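Local structure of SusD-like protein BACOVA_02651 (5E75) at residues Leu187-Leu192 / Tyr364-Glu369; Tyr28-Phe33 / Glu255-Asn260; Ala109-Arg114 / Leu162-Asp167. The protein binds polysaccharide at the bacterial cell surface and probably captures xyloglucan before its transport into the periplasm for degradation. All blocks are in the same frame, centred on the assembly; numbering follows the deposited sequence.

Contact 1 (Leu187-Leu192 / Tyr364-Glu369). With EDO (1,2-ethanediol), chain C.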
loop_
_atom_site.group_PDB
_atom_site.type_symbol
_atom_site.label_atom_id
_atom_site.label_comp_id
_atom_site.label_asym_id
_atom_site.label_seq_id
_atom_site.Cartn_x
_atom_site.Cartn_y
_atom_site.Cartn_z
ATOM N N LEU A 187 9.019 11.477 -0.565
ATOM C CA LEU A 187 10.433 11.686 -0.304
ATOM C C LEU A 187 10.781 11.555 1.184
ATOM O O LEU A 187 11.804 10.964 1.541
ATOM C CB LEU A 187 10.873 13.036 -0.888
ATOM C CG LEU A 187 12.359 13.371 -0.824
ATOM C CD1 LEU A 187 13.206 12.279 -1.465
ATOM C CD2 LEU A 187 12.574 14.691 -1.550
ATOM N N ALA A 188 9.887 12.034 2.050
ATOM C CA ALA A 188 10.077 11.852 3.483
ATOM C C ALA A 188 10.125 10.361 3.829
ATOM O O ALA A 188 10.979 9.921 4.624
ATOM C CB ALA A 188 8.983 12.545 4.256
ATOM N N LYS A 189 9.213 9.586 3.238
ATOM C CA LYS A 189 9.166 8.142 3.471
ATOM C C LYS A 189 10.439 7.459 2.984
ATOM O O LYS A 189 10.943 6.534 3.616
ATOM C CB LYS A 189 7.938 7.502 2.807
ATOM C CG LYS A 189 6.616 7.913 3.405
ATOM C CD LYS A 189 5.465 7.189 2.744
ATOM C CE LYS A 189 5.544 5.694 2.923
ATOM N NZ LYS A 189 4.263 5.051 2.469
ATOM N N VAL A 190 10.951 7.909 1.843
ATOM C CA VAL A 190 12.167 7.339 1.263
ATOM C C VAL A 190 13.392 7.623 2.149
ATOM O O VAL A 190 14.173 6.715 2.431
ATOM C CB VAL A 190 12.362 7.840 -0.192
ATOM C CG1 VAL A 190 13.704 7.396 -0.736
ATOM C CG2 VAL A 190 11.247 7.318 -1.079
ATOM N N TYR A 191 13.553 8.869 2.586
ATOM C CA TYR A 191 14.663 9.188 3.480
ATOM C C TYR A 191 14.564 8.412 4.796
ATOM O O TYR A 191 15.571 7.900 5.301
ATOM C CB TYR A 191 14.741 10.689 3.744
ATOM C CG TYR A 191 15.462 11.475 2.674
ATOM C CD1 TYR A 191 16.787 11.195 2.347
ATOM C CD2 TYR A 191 14.826 12.481 1.992
ATOM C CE1 TYR A 191 17.457 11.906 1.379
ATOM C CE2 TYR A 191 15.499 13.220 1.020
ATOM C CZ TYR A 191 16.808 12.905 0.718
ATOM O OH TYR A 191 17.499 13.628 -0.250
ATOM N N LEU A 192 13.362 8.305 5.357
ATOM C CA LEU A 192 13.207 7.516 6.575
ATOM C C LEU A 192 13.583 6.058 6.328
ATOM O O LEU A 192 14.288 5.434 7.149
ATOM C CB LEU A 192 11.788 7.621 7.148
ATOM C CG LEU A 192 11.511 6.811 8.423
ATOM C CD1 LEU A 192 12.416 7.254 9.585
ATOM C CD2 LEU A 192 10.049 6.917 8.788
ATOM N N TYR A 364 1.857 11.939 8.470
ATOM C CA TYR A 364 1.819 12.210 9.916
ATOM C C TYR A 364 2.628 11.172 10.680
ATOM O O TYR A 364 3.444 11.507 11.547
ATOM C CB TYR A 364 0.374 12.214 10.448
ATOM C CG TYR A 364 -0.463 13.456 10.135
ATOM C CD1 TYR A 364 -0.086 14.362 9.155
ATOM C CD2 TYR A 364 -1.637 13.722 10.841
ATOM C CE1 TYR A 364 -0.856 15.493 8.894
ATOM C CE2 TYR A 364 -2.394 14.835 10.575
ATOM C CZ TYR A 364 -2.009 15.719 9.604
ATOM O OH TYR A 364 -2.800 16.832 9.412
ATOM N N LEU A 365 2.390 9.900 10.391
ATOM C CA LEU A 365 3.081 8.843 11.108
ATOM C C LEU A 365 4.563 8.767 10.748
ATOM O O LEU A 365 5.399 8.461 11.596
ATOM C CB LEU A 365 2.394 7.477 10.889
ATOM C CG LEU A 365 0.979 7.368 11.445
ATOM C CD1 LEU A 365 0.361 6.042 11.067
ATOM C CD2 LEU A 365 0.946 7.525 12.927
ATOM N N THR A 366 4.889 9.059 9.491
ATOM C CA THR A 366 6.292 9.129 9.052
ATOM C C THR A 366 7.046 10.234 9.782
ATOM O O THR A 366 8.176 10.038 10.233
ATOM C CB THR A 366 6.371 9.335 7.516
ATOM O OG1 THR A 366 5.848 8.167 6.875
ATOM C CG2 THR A 366 7.797 9.548 7.003
ATOM N N TYR A 367 6.416 11.388 9.927
ATOM C CA TYR A 367 7.027 12.478 10.669
ATOM C C TYR A 367 7.300 12.044 12.119
ATOM O O TYR A 367 8.398 12.257 12.646
ATOM C CB TYR A 367 6.104 13.701 10.627
ATOM C CG TYR A 367 6.645 14.969 11.264
ATOM C CD1 TYR A 367 8.007 15.196 11.394
ATOM C CD2 TYR A 367 5.774 15.941 11.716
ATOM C CE1 TYR A 367 8.491 16.362 11.979
ATOM C CE2 TYR A 367 6.247 17.107 12.305
ATOM C CZ TYR A 367 7.605 17.307 12.429
ATOM O OH TYR A 367 8.067 18.467 13.020
ATOM N N ALA A 368 6.321 11.407 12.758
ATOM C CA ALA A 368 6.502 10.941 14.122
ATOM C C ALA A 368 7.687 9.991 14.240
ATOM O O ALA A 368 8.506 10.096 15.161
ATOM C CB ALA A 368 5.228 10.262 14.640
ATOM N N GLU A 369 7.793 9.047 13.313
ATOM C CA GLU A 369 8.857 8.053 13.365
ATOM C C GLU A 369 10.215 8.715 13.136
ATOM O O GLU A 369 11.225 8.341 13.749
ATOM C CB GLU A 369 8.598 6.922 12.346
ATOM C CG GLU A 369 9.560 5.760 12.431
ATOM C CD GLU A 369 9.200 4.585 11.518
ATOM O OE1 GLU A 369 8.081 4.557 10.977
ATOM O OE2 GLU A 369 10.040 3.672 11.386
HETATM C C1 EDO C . 5.432 4.896 -1.612
HETATM O O1 EDO C . 5.191 4.012 -0.521
HETATM C C2 EDO C . 5.116 4.217 -2.938
HETATM O O2 EDO C . 6.236 3.468 -3.416
#
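Where Lys189 meets Thr366, the helices to which 187-192 and 364-369 belong run in roughly the same direction, with their axes 34° apart and 9.8 Å distant at closest approach. Thr366 enters this gap with its methyl group foremost: CG2 stands anti to the backbone N (chi1 -66° for OG1), which carries it to 4.0 Å from the carbonyl oxygen Ala188 O and into contact with the methyl of Ala188. Its hydroxyl is turned back to its own helix and bonds Asp362 O, and Lys189 CG passes 3.6 Å from Thr366 OG1. The contact joins helix 180-195 to helix 360-372 within the largely helical SusD fold, bringing together the N-terminal and C-terminal family regions across a long separation in sequence. Leu192 CD2 makes the leucine's contacts, toward the C-terminal ends of the two segments. It touches the Thr366 methyl, and the leucine crosses the extended Glu369 chain at about a right angle, with Leu192 CD2 3.7 Å from Glu369 CD. The carboxylate itself is held by Arg203 and Trp428 through OE2. Lys189, bent at chi3, reaches Asp362 in a salt bridge and makes a weak bond to a 1,2-ethanediol, Lys189 NZ to O1 3.3 Å. A methionine in its place would probably leave the carboxylate of Asp362 without this charged partner.

Contact 2 (Tyr28-Phe33 / Glu255-Asn260)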
loop_
_atom_site.group_PDB
_atom_site.type_symbol
_atom_site.label_atom_id
_atom_site.label_comp_id
_atom_site.label_asym_id
_atom_site.label_seq_id
_atom_site.Cartn_x
_atom_site.Cartn_y
_atom_site.Cartn_z
ATOM N N TYR A 28 -1.670 7.214 -14.166
ATOM C CA TYR A 28 -2.420 7.034 -12.934
ATOM C C TYR A 28 -3.317 5.803 -12.951
ATOM O O TYR A 28 -3.963 5.519 -11.950
ATOM C CB TYR A 28 -3.296 8.257 -12.672
ATOM C CG TYR A 28 -2.541 9.537 -12.366
ATOM C CD1 TYR A 28 -2.020 10.347 -13.383
ATOM C CD2 TYR A 28 -2.391 9.964 -11.061
ATOM C CE1 TYR A 28 -1.346 11.528 -13.082
ATOM C CE2 TYR A 28 -1.717 11.136 -10.758
ATOM C CZ TYR A 28 -1.206 11.911 -11.759
ATOM O OH TYR A 28 -0.536 13.062 -11.407
ATOM N N ASN A 29 -3.390 5.079 -14.067
ATOM C CA ASN A 29 -4.258 3.897 -14.121
ATOM C C ASN A 29 -3.673 2.779 -14.975
ATOM O O ASN A 29 -3.153 1.810 -14.443
ATOM C CB ASN A 29 -5.719 4.250 -14.499
ATOM C CG ASN A 29 -5.846 5.279 -15.619
ATOM O OD1 ASN A 29 -5.283 5.124 -16.709
ATOM N ND2 ASN A 29 -6.651 6.307 -15.369
ATOM N N ARG A 30 -3.720 2.931 -16.297
ATOM C CA ARG A 30 -3.206 1.915 -17.196
ATOM C C ARG A 30 -1.799 1.436 -16.816
ATOM O O ARG A 30 -1.503 0.243 -16.859
ATOM C CB ARG A 30 -3.221 2.468 -18.628
ATOM C CG ARG A 30 -2.742 1.507 -19.676
ATOM C CD ARG A 30 -2.934 2.104 -21.066
ATOM N NE ARG A 30 -2.550 1.151 -22.099
ATOM C CZ ARG A 30 -2.892 1.247 -23.379
ATOM N NH1 ARG A 30 -3.636 2.262 -23.804
ATOM N NH2 ARG A 30 -2.487 0.319 -24.237
ATOM N N ALA A 31 -0.926 2.368 -16.454
ATOM C CA ALA A 31 0.437 2.018 -16.089
ATOM C C ALA A 31 0.522 1.014 -14.937
ATOM O O ALA A 31 1.388 0.144 -14.947
ATOM C CB ALA A 31 1.201 3.262 -15.738
ATOM N N TRP A 32 -0.406 1.135 -13.988
ATOM C CA TRP A 32 -0.411 0.342 -12.752
ATOM C C TRP A 32 -1.259 -0.923 -12.852
ATOM O O TRP A 32 -1.259 -1.751 -11.935
ATOM C CB TRP A 32 -0.950 1.205 -11.606
ATOM C CG TRP A 32 -0.040 2.325 -11.213
ATOM C CD1 TRP A 32 -0.125 3.623 -11.625
ATOM C CD2 TRP A 32 1.098 2.252 -10.342
ATOM N NE1 TRP A 32 0.911 4.360 -11.089
ATOM C CE2 TRP A 32 1.666 3.545 -10.285
ATOM C CE3 TRP A 32 1.703 1.217 -9.625
ATOM C CZ2 TRP A 32 2.814 3.825 -9.529
ATOM C CZ3 TRP A 32 2.829 1.499 -8.876
ATOM C CH2 TRP A 32 3.365 2.792 -8.824
ATOM N N PHE A 33 -1.964 -1.092 -13.958
ATOM C CA PHE A 33 -2.984 -2.125 -14.063
ATOM C C PHE A 33 -2.453 -3.545 -13.790
ATOM O O PHE A 33 -3.108 -4.311 -13.073
ATOM C CB PHE A 33 -3.674 -2.055 -15.438
ATOM C CG PHE A 33 -4.785 -3.052 -15.599
ATOM C CD1 PHE A 33 -6.069 -2.774 -15.145
ATOM C CD2 PHE A 33 -4.539 -4.268 -16.197
ATOM C CE1 PHE A 33 -7.080 -3.705 -15.280
ATOM C CE2 PHE A 33 -5.556 -5.204 -16.329
ATOM C CZ PHE A 33 -6.821 -4.913 -15.873
ATOM N N GLU A 255 -12.096 1.762 -20.325
ATOM C CA GLU A 255 -11.555 0.537 -20.921
ATOM C C GLU A 255 -11.125 -0.464 -19.857
ATOM O O GLU A 255 -10.925 -0.095 -18.700
ATOM C CB GLU A 255 -10.364 0.855 -21.827
ATOM C CG GLU A 255 -10.688 1.756 -23.009
ATOM C CD GLU A 255 -11.739 1.169 -23.931
ATOM O OE1 GLU A 255 -11.867 -0.072 -23.989
ATOM O OE2 GLU A 255 -12.443 1.954 -24.596
ATOM N N TRP A 256 -10.969 -1.726 -20.251
ATOM C CA TRP A 256 -10.621 -2.782 -19.309
ATOM C C TRP A 256 -9.333 -2.477 -18.529
ATOM O O TRP A 256 -9.249 -2.750 -17.339
ATOM C CB TRP A 256 -10.486 -4.132 -20.022
ATOM C CG TRP A 256 -9.434 -4.157 -21.091
ATOM C CD1 TRP A 256 -9.589 -3.814 -22.405
ATOM C CD2 TRP A 256 -8.064 -4.553 -20.939
ATOM N NE1 TRP A 256 -8.400 -3.968 -23.077
ATOM C CE2 TRP A 256 -7.449 -4.422 -22.201
ATOM C CE3 TRP A 256 -7.298 -5.004 -19.858
ATOM C CZ2 TRP A 256 -6.103 -4.724 -22.411
ATOM C CZ3 TRP A 256 -5.962 -5.304 -20.070
ATOM C CH2 TRP A 256 -5.378 -5.162 -21.337
ATOM N N TYR A 257 -8.337 -1.909 -19.199
ATOM C CA TYR A 257 -7.047 -1.614 -18.560
ATOM C C TYR A 257 -7.093 -0.350 -17.692
ATOM O O TYR A 257 -6.073 0.056 -17.130
ATOM C CB TYR A 257 -5.956 -1.468 -19.630
ATOM C CG TYR A 257 -6.301 -0.485 -20.723
ATOM C CD1 TYR A 257 -6.285 0.886 -20.490
ATOM C CD2 TYR A 257 -6.635 -0.927 -21.997
ATOM C CE1 TYR A 257 -6.606 1.786 -21.493
ATOM C CE2 TYR A 257 -6.950 -0.034 -23.002
ATOM C CZ TYR A 257 -6.933 1.319 -22.742
ATOM O OH TYR A 257 -7.247 2.212 -23.738
ATOM N N GLU A 258 -8.269 0.260 -17.590
ATOM C CA GLU A 258 -8.493 1.460 -16.787
ATOM C C GLU A 258 -9.359 1.179 -15.566
ATOM O O GLU A 258 -9.725 2.090 -14.849
ATOM C CB GLU A 258 -9.228 2.519 -17.611
ATOM C CG GLU A 258 -8.450 3.106 -18.754
ATOM C CD GLU A 258 -9.245 4.184 -19.465
ATOM O OE1 GLU A 258 -10.421 3.924 -19.809
ATOM O OE2 GLU A 258 -8.705 5.291 -19.663
ATOM N N CYS A 259 -9.715 -0.076 -15.341
ATOM C CA CYS A 259 -10.604 -0.425 -14.233
ATOM C C CYS A 259 -9.882 -1.055 -13.068
ATOM O O CYS A 259 -8.836 -1.679 -13.248
ATOM C CB CYS A 259 -11.635 -1.463 -14.688
ATOM S SG CYS A 259 -12.846 -0.915 -15.872
ATOM N N ASN A 260 -10.468 -0.878 -11.885
ATOM C CA ASN A 260 -10.026 -1.518 -10.660
ATOM C C ASN A 260 -10.684 -2.889 -10.612
ATOM O O ASN A 260 -11.870 -2.993 -10.285
ATOM C CB ASN A 260 -10.468 -0.696 -9.463
ATOM C CG ASN A 260 -9.967 -1.272 -8.166
ATOM O OD1 ASN A 260 -9.434 -2.388 -8.145
ATOM N ND2 ASN A 260 -10.129 -0.525 -7.085
HETATM O O HOH W 1 -6.099 5.523 -19.331
#
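Two first torsions bring Arg30 and Tyr257 together: the arginine sends CG anti to its backbone N (chi1 -179°) and stays extended as far as NE, while Tyr257 CG sits between N and the carbonyl carbon (chi1 53°), turning one face of its ring to that chain. The result is a cation-pi stack between two loops of the SusD fold, one linking helices 17-24 and 33-36 in the N-terminal family region, the other following strand 244-248 in the C-terminal one and carrying the short 3-10 turn 256-258. The guanidinium lies over the tyrosine face with the planes 30° apart, Arg30 CZ being 4.2 Å from the centroid of the Tyr257 ring and nearly above it. The aliphatic part of the arginine follows the ring's rim, and Glu255 CB covers the opposite face.

Phe33 supplies the second layer. One face of its ring receives Tyr257 CA in a CH-pi contact, 3.9 Å from CA to the Phe33 centroid, and the edge of Trp256 points to a ring face in an offset edge-to-face pair with nearly perpendicular planes. At the phenylalanine's own edge, in the ring plane, lies Cys259 O, 3.4 Å from Phe33 CE1. Tyr257 O is buried here without a hydrogen-bond partner, although Arg30 CA approaches it at 3.4 Å in a CA-H...O contact.

A water links the polar groups of Asn29 and Glu258. Asn29 OD1 accepts the Arg30 N-H in its carbonyl plane, on a lone pair, and also accepts a hydrogen bond from the water. That same water donates to the carboxylate across the contact, 2.6 Å from its oxygen to Glu258 OE2.

Contact 3 (Ala109-Arg114 / Leu162-Asp167)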
loop_
_atom_site.group_PDB
_atom_site.type_symbol
_atom_site.label_atom_id
_atom_site.label_comp_id
_atom_site.label_asym_id
_atom_site.label_seq_id
_atom_site.Cartn_x
_atom_site.Cartn_y
_atom_site.Cartn_z
ATOM N N ALA A 109 4.417 17.435 -16.728
ATOM C CA ALA A 109 4.316 16.089 -17.277
ATOM C C ALA A 109 5.544 15.245 -16.939
ATOM O O ALA A 109 5.423 14.073 -16.552
ATOM C CB ALA A 109 4.121 16.149 -18.801
ATOM N N ILE A 110 6.730 15.830 -17.084
ATOM C CA ILE A 110 7.953 15.140 -16.696
ATOM C C ILE A 110 7.916 14.832 -15.206
ATOM O O ILE A 110 8.304 13.738 -14.784
ATOM C CB ILE A 110 9.212 15.956 -17.054
ATOM C CG1 ILE A 110 9.325 16.068 -18.581
ATOM C CG2 ILE A 110 10.469 15.297 -16.492
ATOM C CD1 ILE A 110 10.310 17.159 -19.047
ATOM N N ALA A 111 7.443 15.782 -14.409
ATOM C CA ALA A 111 7.382 15.581 -12.959
ATOM C C ALA A 111 6.421 14.457 -12.571
ATOM O O ALA A 111 6.727 13.670 -11.678
ATOM C CB ALA A 111 6.993 16.880 -12.252
ATOM N N GLU A 112 5.262 14.375 -13.230
ATOM C CA GLU A 112 4.334 13.292 -12.928
ATOM C C GLU A 112 4.943 11.954 -13.321
ATOM O O GLU A 112 4.821 10.974 -12.574
ATOM C CB GLU A 112 3.018 13.513 -13.659
ATOM C CG GLU A 112 2.222 14.690 -13.139
ATOM C CD GLU A 112 0.975 14.919 -13.963
ATOM O OE1 GLU A 112 1.092 15.310 -15.144
ATOM O OE2 GLU A 112 -0.128 14.649 -13.467
ATOM N N ALA A 113 5.596 11.898 -14.479
ATOM C CA ALA A 113 6.263 10.684 -14.934
ATOM C C ALA A 113 7.333 10.274 -13.920
ATOM O O ALA A 113 7.386 9.115 -13.512
ATOM C CB ALA A 113 6.875 10.900 -16.300
ATOM N N ARG A 114 8.177 11.214 -13.501
ATOM C CA ARG A 114 9.260 10.872 -12.590
ATOM C C ARG A 114 8.730 10.504 -11.195
ATOM O O ARG A 114 9.286 9.629 -10.530
ATOM C CB ARG A 114 10.289 12.000 -12.523
ATOM C CG ARG A 114 10.987 12.198 -13.859
ATOM C CD ARG A 114 12.169 13.158 -13.790
ATOM N NE ARG A 114 13.291 12.587 -13.055
ATOM C CZ ARG A 114 14.488 13.153 -12.958
ATOM N NH1 ARG A 114 14.732 14.311 -13.559
ATOM N NH2 ARG A 114 15.443 12.552 -12.265
ATOM N N LEU A 162 12.209 12.079 -7.276
ATOM C CA LEU A 162 11.370 12.838 -6.370
ATOM C C LEU A 162 11.798 14.301 -6.247
ATOM O O LEU A 162 10.942 15.186 -6.116
ATOM C CB LEU A 162 11.328 12.157 -5.000
ATOM C CG LEU A 162 10.579 10.826 -5.014
ATOM C CD1 LEU A 162 10.804 10.071 -3.721
ATOM C CD2 LEU A 162 9.101 11.029 -5.254
ATOM N N ASN A 163 13.101 14.564 -6.275
ATOM C CA ASN A 163 13.589 15.952 -6.229
ATOM C C ASN A 163 13.018 16.744 -7.396
ATOM O O ASN A 163 12.554 17.856 -7.214
ATOM C CB ASN A 163 15.125 16.028 -6.265
ATOM C CG ASN A 163 15.778 15.647 -4.950
ATOM O OD1 ASN A 163 15.158 15.691 -3.889
ATOM N ND2 ASN A 163 17.060 15.310 -5.012
ATOM N N TYR A 164 13.041 16.157 -8.587
ATOM C CA TYR A 164 12.508 16.849 -9.749
ATOM C C TYR A 164 11.023 17.113 -9.551
ATOM O O TYR A 164 10.529 18.199 -9.847
ATOM C CB TYR A 164 12.751 16.060 -11.034
ATOM C CG TYR A 164 12.326 16.825 -12.273
ATOM C CD1 TYR A 164 10.996 16.817 -12.709
ATOM C CD2 TYR A 164 13.242 17.582 -13.002
ATOM C CE1 TYR A 164 10.600 17.540 -13.828
ATOM C CE2 TYR A 164 12.842 18.297 -14.136
ATOM C CZ TYR A 164 11.523 18.262 -14.529
ATOM O OH TYR A 164 11.089 18.957 -15.624
ATOM N N ALA A 165 10.290 16.128 -9.040
ATOM C CA ALA A 165 8.860 16.296 -8.857
ATOM C C ALA A 165 8.537 17.343 -7.789
ATOM O O ALA A 165 7.588 18.109 -7.940
ATOM C CB ALA A 165 8.198 14.962 -8.514
ATOM N N VAL A 166 9.309 17.374 -6.702
ATOM C CA VAL A 166 9.112 18.401 -5.688
ATOM C C VAL A 166 9.267 19.791 -6.323
ATOM O O VAL A 166 8.494 20.704 -6.033
ATOM C CB VAL A 166 10.110 18.249 -4.516
ATOM C CG1 VAL A 166 10.117 19.508 -3.594
ATOM C CG2 VAL A 166 9.781 16.991 -3.704
ATOM N N ASP A 167 10.278 19.947 -7.169
ATOM C CA ASP A 167 10.569 21.250 -7.765
ATOM C C ASP A 167 9.639 21.652 -8.902
ATOM O O ASP A 167 9.535 22.844 -9.212
ATOM C CB ASP A 167 12.012 21.284 -8.261
ATOM C CG ASP A 167 13.017 21.252 -7.130
ATOM O OD1 ASP A 167 12.665 21.636 -5.991
ATOM O OD2 ASP A 167 14.166 20.840 -7.392
#
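Tyr164 is the bump of this contact, and the hollow that takes it is the groove formed by Ile110, Ala111 and Arg114 on the facing helix. The two segments belong to helices 103-125 and 151-168, part of the largely helical SusD fold, whose sequence families are related to the TPR repeats, and they run roughly antiparallel, at 141°. Alanines let them come close: the axes are 8.2 Å apart at nearest, and the alpha carbons Ala111 CA and Ala165 CA lie 4.4 Å from each other. At this point the two helices meet almost backbone to backbone, the methyl Ala165 CB resting 3.7 Å from Ala111 O and the methyl of Ala111 lying against Ala165 CA.

Beside this narrow waist the tyrosine fills the wider part of the gap. With Tyr164 CG anti to the backbone N (chi1 -174°), the ring reaches across to the other helix and slots in edgeways, so that Ala111 CA is met at the rim, in the ring plane. The phenol end goes further and lodges against the beta-branch of Ile110, whose CG2 approaches Tyr164 CE1 at 3.5 Å from an oblique direction. On the same side of the ring plane as this methyl, but nearer the CB end of the tyrosine, Arg114 bends at chi3 and crosses the tyrosine side chain at about a right angle, its CD methylene lying against the near part of the ring.

The guanidinium is nearly parallel to the ring, 24° between planes, but displaced toward the start of the side chain. Asp161 and Glu519 form salt bridges with NE and NH2, which probably fixes its rotation. One of its faces is covered by the tyrosine methylene, Arg114 NH1 standing 3.7 Å from Tyr164 CB.

How the contacts relate
The three contacts join parts of one chain in different ways, two by helix packing and one between loops. In chain order, contact 3 closes before contact 1 opens, and both its segments fall between the two of contact 2; the segments of contacts 1 and 2 alternate. Contacts 1 and 3 share a boundary, since helices 151-168 and 180-195 are successive in the chain and Val190 CG2 packs 3.8 Å from Leu162 CD1. Contact 3 is tied to contact 2 by a probable hydrogen bond, Tyr28 OH to Glu112 OE2, 2.6 Å. Contacts 1 and 2 do not touch; their centres are about 29 Å apart. A magnesium ion lies about 12 Å from the Leu192 side chain.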